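DnaJ homolog subfamily C member 10 (Mus musculus, PDB 3APQ) reduces disulfide bonds in the endoplasmic reticulum, working in both the correct folding of proteins and the degradation of misfolded ones, and carries an Hsp70-binding J domain. Local coordinates at residues I48-E53 and Y67-L72; Q21-L26 and G43-I48; F121-C126 and D156-C161. All blocks are in the same frame, centred on the assembly; numbering follows the deposited sequence.

Interaction 1. Residues I48-E53 and Y67-L72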
loop_
_atom_site.group_PDB
_atom_site.type_symbol
_atom_site.label_atom_id
_atom_site.label_comp_id
_atom_site.label_asym_id
_atom_site.label_seq_id
_atom_site.Cartn_x
_atom_site.Cartn_y
_atom_site.Cartn_z
ATOM N N ILE A 48 14.729 9.833 -9.598
ATOM C CA ILE A 48 13.366 9.899 -9.014
ATOM C C ILE A 48 13.109 8.587 -8.277
ATOM O O ILE A 48 12.562 8.570 -7.175
ATOM C CB ILE A 48 12.259 10.112 -10.128
ATOM C CG1 ILE A 48 12.300 11.472 -10.789
ATOM C CG2 ILE A 48 10.855 9.871 -9.583
ATOM C CD1 ILE A 48 13.131 12.514 -10.076
ATOM N N ASN A 49 13.444 7.454 -8.918
ATOM C CA ASN A 49 13.252 6.150 -8.257
ATOM C C ASN A 49 14.022 6.019 -6.933
ATOM O O ASN A 49 13.494 5.493 -5.965
ATOM C CB ASN A 49 13.600 4.962 -9.182
ATOM C CG ASN A 49 13.009 3.650 -8.665
ATOM O OD1 ASN A 49 11.798 3.557 -8.375
ATOM N ND2 ASN A 49 13.860 2.667 -8.470
ATOM N N ARG A 50 15.267 6.521 -6.896
ATOM C CA ARG A 50 16.113 6.445 -5.702
ATOM C C ARG A 50 15.480 7.250 -4.567
ATOM O O ARG A 50 15.420 6.763 -3.410
ATOM C CB ARG A 50 17.525 6.968 -6.052
ATOM C CG ARG A 50 18.474 7.120 -4.962
ATOM C CD ARG A 50 19.836 7.556 -5.633
ATOM N NE ARG A 50 20.883 7.748 -4.641
ATOM C CZ ARG A 50 21.070 8.866 -3.956
ATOM N NH1 ARG A 50 20.287 9.909 -4.173
ATOM N NH2 ARG A 50 22.047 8.941 -3.043
ATOM N N ALA A 51 15.006 8.448 -4.911
ATOM C CA ALA A 51 14.189 9.293 -3.982
ATOM C C ALA A 51 12.983 8.542 -3.416
ATOM O O ALA A 51 12.806 8.445 -2.189
ATOM C CB ALA A 51 13.744 10.572 -4.667
ATOM N N TYR A 52 12.139 8.044 -4.313
ATOM C CA TYR A 52 10.971 7.264 -3.914
ATOM C C TYR A 52 11.356 6.083 -3.013
ATOM O O TYR A 52 10.694 5.816 -2.002
ATOM C CB TYR A 52 10.100 6.795 -5.123
ATOM C CG TYR A 52 9.027 5.872 -4.649
ATOM C CD1 TYR A 52 7.980 6.356 -3.820
ATOM C CD2 TYR A 52 9.059 4.491 -4.964
ATOM C CE1 TYR A 52 6.981 5.466 -3.298
ATOM C CE2 TYR A 52 8.064 3.616 -4.479
ATOM C CZ TYR A 52 7.045 4.112 -3.648
ATOM O OH TYR A 52 6.115 3.243 -3.139
ATOM N N GLU A 53 12.405 5.340 -3.353
ATOM C CA GLU A 53 12.720 4.170 -2.514
ATOM C C GLU A 53 13.177 4.528 -1.096
ATOM O O GLU A 53 13.058 3.729 -0.151
ATOM C CB GLU A 53 13.679 3.203 -3.210
ATOM C CG GLU A 53 13.072 2.714 -4.540
ATOM C CD GLU A 53 13.594 1.398 -5.027
ATOM O OE1 GLU A 53 14.823 1.142 -4.923
ATOM O OE2 GLU A 53 12.748 0.613 -5.533
ATOM N N TYR A 67 19.368 13.386 8.652
ATOM C CA TYR A 67 20.769 13.428 8.269
ATOM C C TYR A 67 21.044 13.672 6.784
ATOM O O TYR A 67 22.203 13.577 6.361
ATOM C CB TYR A 67 21.391 12.077 8.602
ATOM C CG TYR A 67 21.322 11.747 10.074
ATOM C CD1 TYR A 67 21.966 12.573 11.004
ATOM C CD2 TYR A 67 20.591 10.628 10.536
ATOM C CE1 TYR A 67 21.909 12.298 12.355
ATOM C CE2 TYR A 67 20.511 10.348 11.908
ATOM C CZ TYR A 67 21.178 11.173 12.788
ATOM O OH TYR A 67 21.156 10.924 14.119
ATOM N N GLY A 68 20.010 13.893 5.975
ATOM C CA GLY A 68 20.206 13.845 4.519
ATOM C C GLY A 68 20.653 12.471 4.057
ATOM O O GLY A 68 20.233 11.441 4.590
ATOM N N GLU A 69 21.537 12.443 3.066
ATOM C CA GLU A 69 21.827 11.213 2.322
ATOM C C GLU A 69 22.875 10.315 2.988
ATOM O O GLU A 69 23.531 9.509 2.332
ATOM C CB GLU A 69 22.296 11.587 0.898
ATOM C CG GLU A 69 21.182 12.218 0.056
ATOM C CD GLU A 69 21.417 12.115 -1.446
ATOM O OE1 GLU A 69 22.417 11.472 -1.867
ATOM O OE2 GLU A 69 20.596 12.682 -2.206
ATOM N N LYS A 70 23.022 10.455 4.297
ATOM C CA LYS A 70 24.002 9.689 5.039
ATOM C C LYS A 70 23.838 8.178 4.765
ATOM O O LYS A 70 22.699 7.666 4.757
ATOM C CB LYS A 70 23.824 10.004 6.531
ATOM C CG LYS A 70 24.825 9.279 7.395
ATOM C CD LYS A 70 24.436 9.423 8.842
ATOM C CE LYS A 70 25.593 9.021 9.706
ATOM N NZ LYS A 70 25.159 9.163 11.128
ATOM N N GLY A 71 24.958 7.494 4.488
ATOM C CA GLY A 71 24.940 6.060 4.227
ATOM C C GLY A 71 24.332 5.610 2.894
ATOM O O GLY A 71 24.351 4.407 2.578
ATOM N N LEU A 72 23.820 6.549 2.088
ATOM C CA LEU A 72 23.298 6.216 0.743
ATOM C C LEU A 72 24.438 6.145 -0.267
ATOM O O LEU A 72 25.487 6.723 -0.039
ATOM C CB LEU A 72 22.261 7.258 0.290
ATOM C CG LEU A 72 21.081 7.567 1.217
ATOM C CD1 LEU A 72 20.053 8.412 0.465
ATOM C CD2 LEU A 72 20.450 6.252 1.718
#

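Interaction 2. Residues Q21-L26 and G43-I48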
loop_
_atom_site.group_PDB
_atom_site.type_symbol
_atom_site.label_atom_id
_atom_site.label_comp_id
_atom_site.label_asym_id
_atom_site.label_seq_id
_atom_site.Cartn_x
_atom_site.Cartn_y
_atom_site.Cartn_z
ATOM N N GLN A 21 1.669 8.823 -5.093
ATOM C CA GLN A 21 0.927 9.467 -6.158
ATOM C C GLN A 21 1.834 10.422 -6.962
ATOM O O GLN A 21 1.743 10.474 -8.228
ATOM C CB GLN A 21 -0.342 10.095 -5.629
ATOM C CG GLN A 21 -1.319 8.910 -5.170
ATOM C CD GLN A 21 -1.464 7.829 -6.309
ATOM O OE1 GLN A 21 -1.931 8.171 -7.404
ATOM N NE2 GLN A 21 -0.989 6.560 -6.072
ATOM N N ALA A 22 2.739 11.111 -6.272
ATOM C CA ALA A 22 3.553 12.084 -6.981
ATOM C C ALA A 22 4.543 11.335 -7.852
ATOM O O ALA A 22 4.754 11.713 -8.996
ATOM C CB ALA A 22 4.290 13.007 -6.020
ATOM N N PHE A 23 5.175 10.332 -7.261
ATOM C CA PHE A 23 6.106 9.423 -7.981
ATOM C C PHE A 23 5.415 8.769 -9.187
ATOM O O PHE A 23 5.964 8.763 -10.292
ATOM C CB PHE A 23 6.724 8.397 -6.994
ATOM C CG PHE A 23 7.519 7.302 -7.651
ATOM C CD1 PHE A 23 8.719 7.570 -8.293
ATOM C CD2 PHE A 23 7.018 6.015 -7.673
ATOM C CE1 PHE A 23 9.438 6.523 -8.947
ATOM C CE2 PHE A 23 7.724 4.958 -8.299
ATOM C CZ PHE A 23 8.931 5.220 -8.946
ATOM N N LYS A 24 4.222 8.197 -8.993
ATOM C CA LYS A 24 3.497 7.581 -10.114
ATOM C C LYS A 24 3.271 8.513 -11.301
ATOM O O LYS A 24 3.474 8.130 -12.466
ATOM C CB LYS A 24 2.158 7.011 -9.642
ATOM C CG LYS A 24 1.420 6.267 -10.765
ATOM C CD LYS A 24 0.158 5.623 -10.206
ATOM C CE LYS A 24 -1.073 6.418 -10.407
ATOM N NZ LYS A 24 -2.250 5.441 -10.431
ATOM N N LYS A 25 2.889 9.743 -11.036
ATOM C CA LYS A 25 2.645 10.699 -12.076
ATOM C C LYS A 25 3.931 10.949 -12.936
ATOM O O LYS A 25 3.873 11.061 -14.193
ATOM C CB LYS A 25 2.121 11.977 -11.403
ATOM C CG LYS A 25 1.975 13.201 -12.309
ATOM C CD LYS A 25 1.706 14.436 -11.434
ATOM C CE LYS A 25 2.505 15.641 -11.894
ATOM N NZ LYS A 25 4.000 15.391 -11.961
ATOM N N LEU A 26 5.051 11.046 -12.241
ATOM C CA LEU A 26 6.355 11.227 -12.837
ATOM C C LEU A 26 6.652 9.994 -13.706
ATOM O O LEU A 26 7.020 10.103 -14.874
ATOM C CB LEU A 26 7.434 11.411 -11.725
ATOM C CG LEU A 26 7.663 12.806 -11.143
ATOM C CD1 LEU A 26 6.382 13.462 -10.847
ATOM C CD2 LEU A 26 8.552 12.891 -9.903
ATOM N N GLY A 43 18.620 8.044 -16.870
ATOM C CA GLY A 43 19.321 8.679 -15.714
ATOM C C GLY A 43 18.410 9.495 -14.805
ATOM O O GLY A 43 18.440 9.377 -13.561
ATOM N N ASP A 44 17.571 10.318 -15.450
ATOM C CA ASP A 44 16.563 11.126 -14.769
ATOM C C ASP A 44 15.627 10.233 -13.898
ATOM O O ASP A 44 15.335 10.528 -12.718
ATOM C CB ASP A 44 15.700 11.907 -15.800
ATOM C CG ASP A 44 16.523 12.783 -16.742
ATOM O OD1 ASP A 44 17.633 13.202 -16.362
ATOM O OD2 ASP A 44 16.064 13.044 -17.900
ATOM N N PHE A 45 15.146 9.142 -14.484
ATOM C CA PHE A 45 14.238 8.268 -13.739
ATOM C C PHE A 45 14.916 7.548 -12.557
ATOM O O PHE A 45 14.287 7.295 -11.494
ATOM C CB PHE A 45 13.557 7.271 -14.668
ATOM C CG PHE A 45 12.376 6.561 -14.047
ATOM C CD1 PHE A 45 11.252 7.291 -13.661
ATOM C CD2 PHE A 45 12.391 5.203 -13.824
ATOM C CE1 PHE A 45 10.154 6.651 -13.074
ATOM C CE2 PHE A 45 11.301 4.551 -13.243
ATOM C CZ PHE A 45 10.190 5.266 -12.881
ATOM N N LEU A 46 16.162 7.137 -12.761
ATOM C CA LEU A 46 16.954 6.523 -11.679
ATOM C C LEU A 46 16.939 7.450 -10.429
ATOM O O LEU A 46 16.781 6.968 -9.311
ATOM C CB LEU A 46 18.407 6.255 -12.155
ATOM C CG LEU A 46 18.672 5.079 -13.111
ATOM C CD1 LEU A 46 20.138 4.775 -13.157
ATOM C CD2 LEU A 46 17.945 3.848 -12.681
ATOM N N LYS A 47 17.114 8.760 -10.637
ATOM C CA LYS A 47 17.155 9.717 -9.523
ATOM C C LYS A 47 15.810 9.803 -8.819
ATOM O O LYS A 47 15.768 9.880 -7.614
ATOM C CB LYS A 47 17.509 11.119 -9.987
ATOM C CG LYS A 47 18.932 11.290 -10.566
ATOM C CD LYS A 47 19.160 12.619 -11.378
ATOM C CE LYS A 47 18.763 13.928 -10.617
ATOM N NZ LYS A 47 17.276 14.310 -10.729
ATOM N N ILE A 48 14.729 9.833 -9.598
ATOM C CA ILE A 48 13.366 9.899 -9.014
ATOM C C ILE A 48 13.109 8.587 -8.277
ATOM O O ILE A 48 12.562 8.570 -7.175
ATOM C CB ILE A 48 12.259 10.112 -10.128
ATOM C CG1 ILE A 48 12.300 11.472 -10.789
ATOM C CG2 ILE A 48 10.855 9.871 -9.583
ATOM C CD1 ILE A 48 13.131 12.514 -10.076
#

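Interaction 3. Residues F121-C126 and D156-C161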
loop_
_atom_site.group_PDB
_atom_site.type_symbol
_atom_site.label_atom_id
_atom_site.label_comp_id
_atom_site.label_asym_id
_atom_site.label_seq_id
_atom_site.Cartn_x
_atom_site.Cartn_y
_atom_site.Cartn_z
ATOM N N PHE A 121 -4.618 -8.438 2.359
ATOM C CA PHE A 121 -3.165 -8.593 2.182
ATOM C C PHE A 121 -2.937 -9.042 0.747
ATOM O O PHE A 121 -3.360 -10.140 0.341
ATOM C CB PHE A 121 -2.561 -9.644 3.131
ATOM C CG PHE A 121 -2.566 -9.232 4.579
ATOM C CD1 PHE A 121 -1.443 -8.672 5.152
ATOM C CD2 PHE A 121 -3.693 -9.464 5.367
ATOM C CE1 PHE A 121 -1.456 -8.292 6.498
ATOM C CE2 PHE A 121 -3.722 -9.068 6.713
ATOM C CZ PHE A 121 -2.594 -8.494 7.269
ATOM N N TYR A 122 -2.304 -8.190 -0.027
ATOM C CA TYR A 122 -2.100 -8.475 -1.465
ATOM C C TYR A 122 -0.619 -8.355 -1.828
ATOM O O TYR A 122 0.215 -8.004 -0.994
ATOM C CB TYR A 122 -3.026 -7.529 -2.292
ATOM C CG TYR A 122 -2.655 -6.053 -2.192
ATOM C CD1 TYR A 122 -1.804 -5.509 -3.135
ATOM C CD2 TYR A 122 -3.133 -5.209 -1.177
ATOM C CE1 TYR A 122 -1.388 -4.195 -3.089
ATOM C CE2 TYR A 122 -2.695 -3.806 -1.132
ATOM C CZ TYR A 122 -1.844 -3.340 -2.112
ATOM O OH TYR A 122 -1.371 -2.019 -2.221
ATOM N N SER A 123 -0.260 -8.682 -3.072
ATOM C CA SER A 123 1.117 -8.587 -3.500
ATOM C C SER A 123 1.101 -8.106 -4.955
ATOM O O SER A 123 0.146 -8.401 -5.678
ATOM C CB SER A 123 1.818 -9.939 -3.349
ATOM O OG SER A 123 3.131 -9.921 -3.869
ATOM N N PRO A 124 2.136 -7.337 -5.365
ATOM C CA PRO A 124 2.196 -6.900 -6.759
ATOM C C PRO A 124 2.332 -8.149 -7.689
ATOM O O PRO A 124 2.834 -9.192 -7.260
ATOM C CB PRO A 124 3.483 -6.031 -6.803
ATOM C CG PRO A 124 4.289 -6.434 -5.605
ATOM C CD PRO A 124 3.200 -6.703 -4.560
ATOM N N GLY A 125 1.869 -8.062 -8.925
ATOM C CA GLY A 125 2.035 -9.181 -9.845
ATOM C C GLY A 125 1.087 -10.347 -9.553
ATOM O O GLY A 125 1.389 -11.497 -9.892
ATOM N N CYS A 126 -0.029 -10.085 -8.901
ATOM C CA CYS A 126 -0.880 -11.171 -8.413
ATOM C C CYS A 126 -2.216 -11.048 -9.127
ATOM O O CYS A 126 -2.958 -10.050 -8.941
ATOM C CB CYS A 126 -1.035 -11.037 -6.904
ATOM S SG CYS A 126 -2.347 -12.000 -6.086
ATOM N N ASP A 156 5.765 -4.436 -0.394
ATOM C CA ASP A 156 6.527 -3.455 0.370
ATOM C C ASP A 156 6.963 -3.877 1.781
ATOM O O ASP A 156 7.856 -3.247 2.346
ATOM C CB ASP A 156 5.760 -2.137 0.419
ATOM C CG ASP A 156 5.923 -1.306 -0.872
ATOM O OD1 ASP A 156 6.701 -1.674 -1.789
ATOM O OD2 ASP A 156 5.255 -0.274 -0.955
ATOM N N ASP A 157 6.339 -4.914 2.370
ATOM C CA ASP A 157 6.785 -5.434 3.673
ATOM C C ASP A 157 6.515 -6.921 3.846
ATOM O O ASP A 157 5.499 -7.326 4.425
ATOM C CB ASP A 157 6.103 -4.665 4.783
ATOM C CG ASP A 157 6.773 -4.869 6.157
ATOM O OD1 ASP A 157 7.488 -5.870 6.368
ATOM O OD2 ASP A 157 6.532 -4.041 7.035
ATOM N N ARG A 158 7.447 -7.733 3.366
ATOM C CA ARG A 158 7.230 -9.175 3.307
ATOM C C ARG A 158 7.145 -9.747 4.688
ATOM O O ARG A 158 6.378 -10.676 4.932
ATOM C CB ARG A 158 8.360 -9.864 2.534
ATOM C CG ARG A 158 8.372 -9.439 1.075
ATOM C CD ARG A 158 7.264 -10.062 0.294
ATOM N NE ARG A 158 7.268 -9.620 -1.113
ATOM C CZ ARG A 158 6.298 -9.883 -1.978
ATOM N NH1 ARG A 158 5.234 -10.573 -1.601
ATOM N NH2 ARG A 158 6.377 -9.432 -3.227
ATOM N N MET A 159 7.938 -9.172 5.581
ATOM C CA MET A 159 8.034 -9.746 6.903
ATOM C C MET A 159 6.746 -9.490 7.712
ATOM O O MET A 159 6.286 -10.411 8.422
ATOM C CB MET A 159 9.360 -9.354 7.543
ATOM C CG MET A 159 10.546 -9.986 6.758
ATOM S SD MET A 159 10.699 -11.789 6.961
ATOM C CE MET A 159 9.961 -12.434 5.448
ATOM N N LEU A 160 6.127 -8.326 7.513
ATOM C CA LEU A 160 4.820 -8.054 8.101
ATOM C C LEU A 160 3.854 -9.160 7.678
ATOM O O LEU A 160 3.255 -9.818 8.527
ATOM C CB LEU A 160 4.312 -6.661 7.676
ATOM C CG LEU A 160 2.887 -6.275 8.152
ATOM C CD1 LEU A 160 2.700 -6.397 9.688
ATOM C CD2 LEU A 160 2.567 -4.873 7.634
ATOM N N CYS A 161 3.741 -9.421 6.370
ATOM C CA CYS A 161 2.856 -10.490 5.897
ATOM C C CYS A 161 3.232 -11.834 6.497
ATOM O O CYS A 161 2.349 -12.587 6.951
ATOM C CB CYS A 161 2.786 -10.497 4.362
ATOM S SG CYS A 161 2.101 -8.856 3.979
HETATM O O HOH W 1 5.125 -10.749 -5.789
#

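Interaction 1. Residues I48-E53 and Y67-L72
Arg50 reaches from helix 41-55 to the carboxylate of Glu69 in a salt bridge that carries most of this contact. NH2 of Arg50 gives a nearly straight hydrogen bond to OE1 of Glu69, 2.8 Å long, and OE1 lies almost in the guanidinium plane. The acid is turned differently: the donor comes to OE1 from above the carboxylate plane, and the two flat groups stand 53° apart. This twist goes with an unequal second bond, from Arg50 NH1 to Glu69 OE2, which is weak at 3.4 Å. The arginine chain is extended from CG to NE, with CG anti to the backbone N (chi1 173°), which carries the guanidinium into the 9.7 Å between the CA atoms of Arg50 and Leu72. Arg50 NH2 is approached obliquely by Leu72, whose CB lies 3.7 Å away. NE is bound to the carbonyl O of Glu73, so the group also holds the main chain just after the 67-72 segment. Glu69 and Leu72 end a type II beta turn closed by the bond from Leu72 N to Glu69 O. This is a surface salt bridge tying helix 41-55 of the J domain to the turn after helix 58-67.

Interaction 2. Residues Q21-L26 and G43-I48
Phe23 and Ile48 meet between the two long antiparallel helices of the J domain, 16-30 and 41-55, which form its characteristic helical hairpin. The short segments run at 171° to each other with their axes 11.3 Å apart, a separation bridged by apolar side chains. Phe23 presents the edge of its ring to Ile48: the CG2 methyl of Ile48 lies near the ring plane, 3.4 Å from CD1 of Phe23. The ring of Tyr52 stacks with that of Phe23. The ring of Phe45 is tilted by only 20° from that of Phe23, but the two are slid so far apart, with centroids 6.0 Å from each other, that they barely overlap. The approach is oblique, with CZ of Phe23 4.1 Å from CZ of Phe45, as each side chain extends from its own helix toward the other. Phe45 is also met edge-to-face by Tyr80. Leu26, one turn on from Phe23, points toward the opposite helix and runs roughly at a right angle to Ile48, while Leu8 of helix 4-8 touches both residues. Ile48 holds CG2 anti to its backbone N, with CG1 beside that N (chi1 -69°), and the same methyl that meets the Phe23 edge also touches Leu26 in one of the two conformers modelled for that leucine, with CD2 of Leu26 3.8 Å from CG2 of Ile48.

Interaction 3. Residues F121-C126 and D156-C161
Arg158, which touches Ser123 in the opposite loop, directly follows Asp157, the N-cap of helix 158-163. The cap is made by OD1 of Asp157, which accepts from Leu160 N at 3.0 Å, the N-H arriving from above the carboxylate plane. The Arg158 chain bends at chi2 (-74°) and then runs extended, carrying the guanidinium to Ser123. There, in one of the two conformers modelled for Ser123, Arg158 NH1 donates to Ser123 OG over 3.2 Å, the bond being bent and its acceptor tilted somewhat from the guanidinium plane. A water completes the link: it accepts from Arg158 NH2, donates to Pro124 O and, in that same conformer, lies 2.9 Å from Ser123 OG. This belongs to the thioredoxin fold, in which the loop after central strand 117-122 leads into the CxxC site; Cys126, disulfide-bonded to Cys129, is the N-cap of the next helix. Leu160 packs on Arg104 and Phe107 of helix 104-113. At Cys161 the contact becomes apolar, the sulfur sitting at the edge of the Phe121 ring, near its plane, with SG 3.7 Å from CD1 of Phe121. The same SG forms the disulfide with Cys154.

Overall arrangement
Interactions 1 and 2 belong to the J domain and interaction 3 to the first thioredoxin domain. Along the chain they follow in series, 2 before 1 before 3. The first two share helix 41-55 and meet at Ile48; their centres are 13 Å apart, and Tyr52 CB packs 3.5 Å from Phe23 CD1. Interaction 2 is the buried core of the helical hairpin, while interaction 1 is at the surface. Interaction 3, between the end of strand 117-122 and the start of helix 158-163, has its centre about 23 Å from that of interaction 1, yet Tyr52 OH lies 4.2 Å from Asp156 OD2. The J domain and the redox-active domain thus lie side by side.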